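Local coordinates for protein alcohol dehydrogenase IV (Corynebacterium glutamicum, PDB 3IV7) that probably acts as a maleylacetate reductase, an NAD-dependent oxidoreductase of the iron-containing alcohol dehydrogenase family, at residues S156-L162 against H214-D220. Residues are numbered along the deposited sequence; the frame is centred on the assembly and turned at random.
Sequences SELTMSL and HSIEGRD
Arg219, in the first turn of helix 216-236, reaches into the loop that leaves the parallel sheet after strand 151-154, and so joins the nucleotide-binding-type alpha/beta half of this iron-containing alcohol dehydrogenase fold to its helical half. The loop contains a type I beta turn, Thr159 to Leu162, shortly before helix 164-181, and the guanidinium lies against it, one carbonyl bonded at its edge and another over its face. Arg219 NH2 donates to Leu162 O at 2.9 Å with an N-H...O angle of 146°, the donor lying in the carbonyl plane. Thr159 O instead sits over the flat face, 3.1 Å from Arg219 CZ, a position no N-H points to. The chain, bent at chi2 (-69°), slides past Thr159 and Met160 in the opposite sense, and bonds from NE to Pro213 O and from NH1 to Ser167 OG and Tyr122 OH help fix the group's rotation. Alongside its aliphatic part runs the selenomethionine Met160, whose CE lies 3.6 Å from Arg219 CG and 4.0 Å from Ile216 CG1. Met160 O meets the His214 ring at its edge, 3.3 Å from CD2. Ser215 N-caps the helix, OG accepting from Gly218 N. At Asp220, Ser156 OG donates to OD1 at 2.6 Å, approaching 43° out of the carboxylate plane. A water accepting from Ser156 N donates to that same OD1; a second donates to both Thr159 OG1 and Arg219 O.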
loop_
_atom_site.group_PDB
_atom_site.type_symbol
_atom_site.label_atom_id
_atom_site.label_comp_id
_atom_site.label_asym_id
_atom_site.label_seq_id
_atom_site.Cartn_x
_atom_site.Cartn_y
_atom_site.Cartn_z
ATOM N N SER A 156 -10.666 8.188 16.278
ATOM C CA SER A 156 -10.307 9.572 16.564
ATOM C C SER A 156 -10.967 10.121 17.824
ATOM O O SER A 156 -10.550 11.150 18.325
ATOM C CB SER A 156 -10.632 10.471 15.362
ATOM O OG SER A 156 -12.000 10.369 15.007
ATOM N N GLU A 157 -11.986 9.436 18.347
ATOM C CA GLU A 157 -12.571 9.824 19.625
ATOM C C GLU A 157 -11.518 9.726 20.720
ATOM O O GLU A 157 -11.543 10.497 21.674
ATOM C CB GLU A 157 -13.795 8.959 19.996
ATOM C CG GLU A 157 -14.424 9.345 21.374
ATOM C CD GLU A 157 -15.853 8.788 21.566
ATOM O OE1 GLU A 157 -16.107 7.600 21.232
ATOM O OE2 GLU A 157 -16.708 9.532 22.067
ATOM N N LEU A 158 -10.590 8.781 20.568
ATOM C CA LEU A 158 -9.525 8.562 21.546
ATOM C C LEU A 158 -8.438 9.659 21.452
ATOM O O LEU A 158 -7.546 9.686 22.238
ATOM C CB LEU A 158 -8.879 7.174 21.325
ATOM C CG LEU A 158 -9.856 5.979 21.288
ATOM C CD1 LEU A 158 -9.066 4.676 21.087
ATOM C CD2 LEU A 158 -10.741 5.906 22.577
ATOM N N THR A 159 -8.512 10.505 20.427
ATOM C CA THR A 159 -7.561 11.573 20.238
ATOM C C THR A 159 -8.156 12.953 20.592
ATOM O O THR A 159 -7.458 13.972 20.494
ATOM C CB THR A 159 -7.045 11.607 18.755
ATOM O OG1 THR A 159 -8.142 11.807 17.862
ATOM C CG2 THR A 159 -6.362 10.332 18.394
HETATM N N MSE A 160 -9.439 12.990 20.987
HETATM C CA MSE A 160 -10.089 14.238 21.274
HETATM C C MSE A 160 -9.424 14.972 22.426
HETATM O O MSE A 160 -9.370 16.190 22.429
HETATM C CB MSE A 160 -11.579 14.035 21.560
HETATM C CG MSE A 160 -12.362 13.480 20.351
HETATM SE SE MSE A 160 -12.747 14.822 19.051
HETATM C CE MSE A 160 -12.408 13.841 17.441
ATOM N N SER A 161 -8.906 14.237 23.387
ATOM C CA SER A 161 -8.261 14.850 24.540
ATOM C C SER A 161 -6.758 15.084 24.343
ATOM O O SER A 161 -6.112 15.549 25.238
ATOM C CB SER A 161 -8.475 13.993 25.773
ATOM O OG SER A 161 -7.868 12.749 25.569
ATOM N N LEU A 162 -6.198 14.708 23.193
ATOM C CA LEU A 162 -4.765 14.952 22.959
ATOM C C LEU A 162 -4.525 16.465 22.879
ATOM O O LEU A 162 -5.138 17.142 22.046
ATOM C CB LEU A 162 -4.318 14.309 21.672
ATOM C CG LEU A 162 -2.815 14.183 21.487
ATOM C CD1 LEU A 162 -2.219 13.350 22.632
ATOM C CD2 LEU A 162 -2.578 13.530 20.158
ATOM N N HIS A 214 -11.439 19.394 18.765
ATOM C CA HIS A 214 -12.394 18.272 18.671
ATOM C C HIS A 214 -12.960 18.066 17.248
ATOM O O HIS A 214 -13.993 17.408 17.085
ATOM C CB HIS A 214 -13.547 18.493 19.640
ATOM C CG HIS A 214 -13.128 18.472 21.058
ATOM N ND1 HIS A 214 -13.832 19.115 22.047
ATOM C CD2 HIS A 214 -12.004 17.986 21.643
ATOM C CE1 HIS A 214 -13.209 18.939 23.202
ATOM N NE2 HIS A 214 -12.090 18.271 22.980
ATOM N N SER A 215 -12.327 18.674 16.243
ATOM C CA SER A 215 -12.762 18.492 14.833
ATOM C C SER A 215 -12.643 17.016 14.452
ATOM O O SER A 215 -11.530 16.447 14.429
ATOM C CB SER A 215 -11.903 19.305 13.904
ATOM O OG SER A 215 -12.176 18.971 12.544
ATOM N N ILE A 216 -13.769 16.361 14.227
ATOM C CA ILE A 216 -13.719 14.952 13.823
ATOM C C ILE A 216 -13.017 14.878 12.455
ATOM O O ILE A 216 -12.110 14.071 12.261
ATOM C CB ILE A 216 -15.130 14.277 13.784
ATOM C CG1 ILE A 216 -15.715 14.223 15.212
ATOM C CG2 ILE A 216 -15.010 12.790 13.156
ATOM C CD1 ILE A 216 -17.149 13.696 15.290
ATOM N N GLU A 217 -13.373 15.782 11.549
ATOM C CA GLU A 217 -12.739 15.791 10.224
ATOM C C GLU A 217 -11.210 15.897 10.350
ATOM O O GLU A 217 -10.472 15.071 9.805
ATOM C CB GLU A 217 -13.279 16.938 9.378
ATOM C CG GLU A 217 -12.766 16.910 7.930
ATOM C CD GLU A 217 -13.340 18.046 7.102
ATOM O OE1 GLU A 217 -14.411 18.518 7.435
ATOM O OE2 GLU A 217 -12.698 18.467 6.137
ATOM N N GLY A 218 -10.740 16.859 11.134
ATOM C CA GLY A 218 -9.291 17.066 11.297
ATOM C C GLY A 218 -8.599 15.940 12.014
ATOM O O GLY A 218 -7.496 15.493 11.608
ATOM N N ARG A 219 -9.221 15.455 13.082
ATOM C CA ARG A 219 -8.656 14.347 13.823
ATOM C C ARG A 219 -8.564 13.061 12.987
ATOM O O ARG A 219 -7.610 12.262 13.147
ATOM C CB ARG A 219 -9.436 14.103 15.088
ATOM C CG ARG A 219 -9.306 15.235 16.147
ATOM C CD ARG A 219 -7.966 15.287 16.725
ATOM N NE ARG A 219 -7.891 16.162 17.880
ATOM C CZ ARG A 219 -6.794 16.363 18.604
ATOM N NH1 ARG A 219 -5.628 15.760 18.283
ATOM N NH2 ARG A 219 -6.841 17.202 19.647
ATOM N N ASP A 220 -9.541 12.840 12.128
ATOM C CA ASP A 220 -9.519 11.654 11.259
ATOM C C ASP A 220 -8.416 11.809 10.231
ATOM O O ASP A 220 -7.631 10.898 10.028
ATOM C CB ASP A 220 -10.868 11.444 10.546
ATOM C CG ASP A 220 -11.936 10.827 11.454
ATOM O OD1 ASP A 220 -11.571 10.115 12.410
ATOM O OD2 ASP A 220 -13.128 10.980 11.131
HETATM O O HOH W 1 -11.449 7.395 13.569
HETATM O O HOH W 2 -6.670 12.224 15.557
#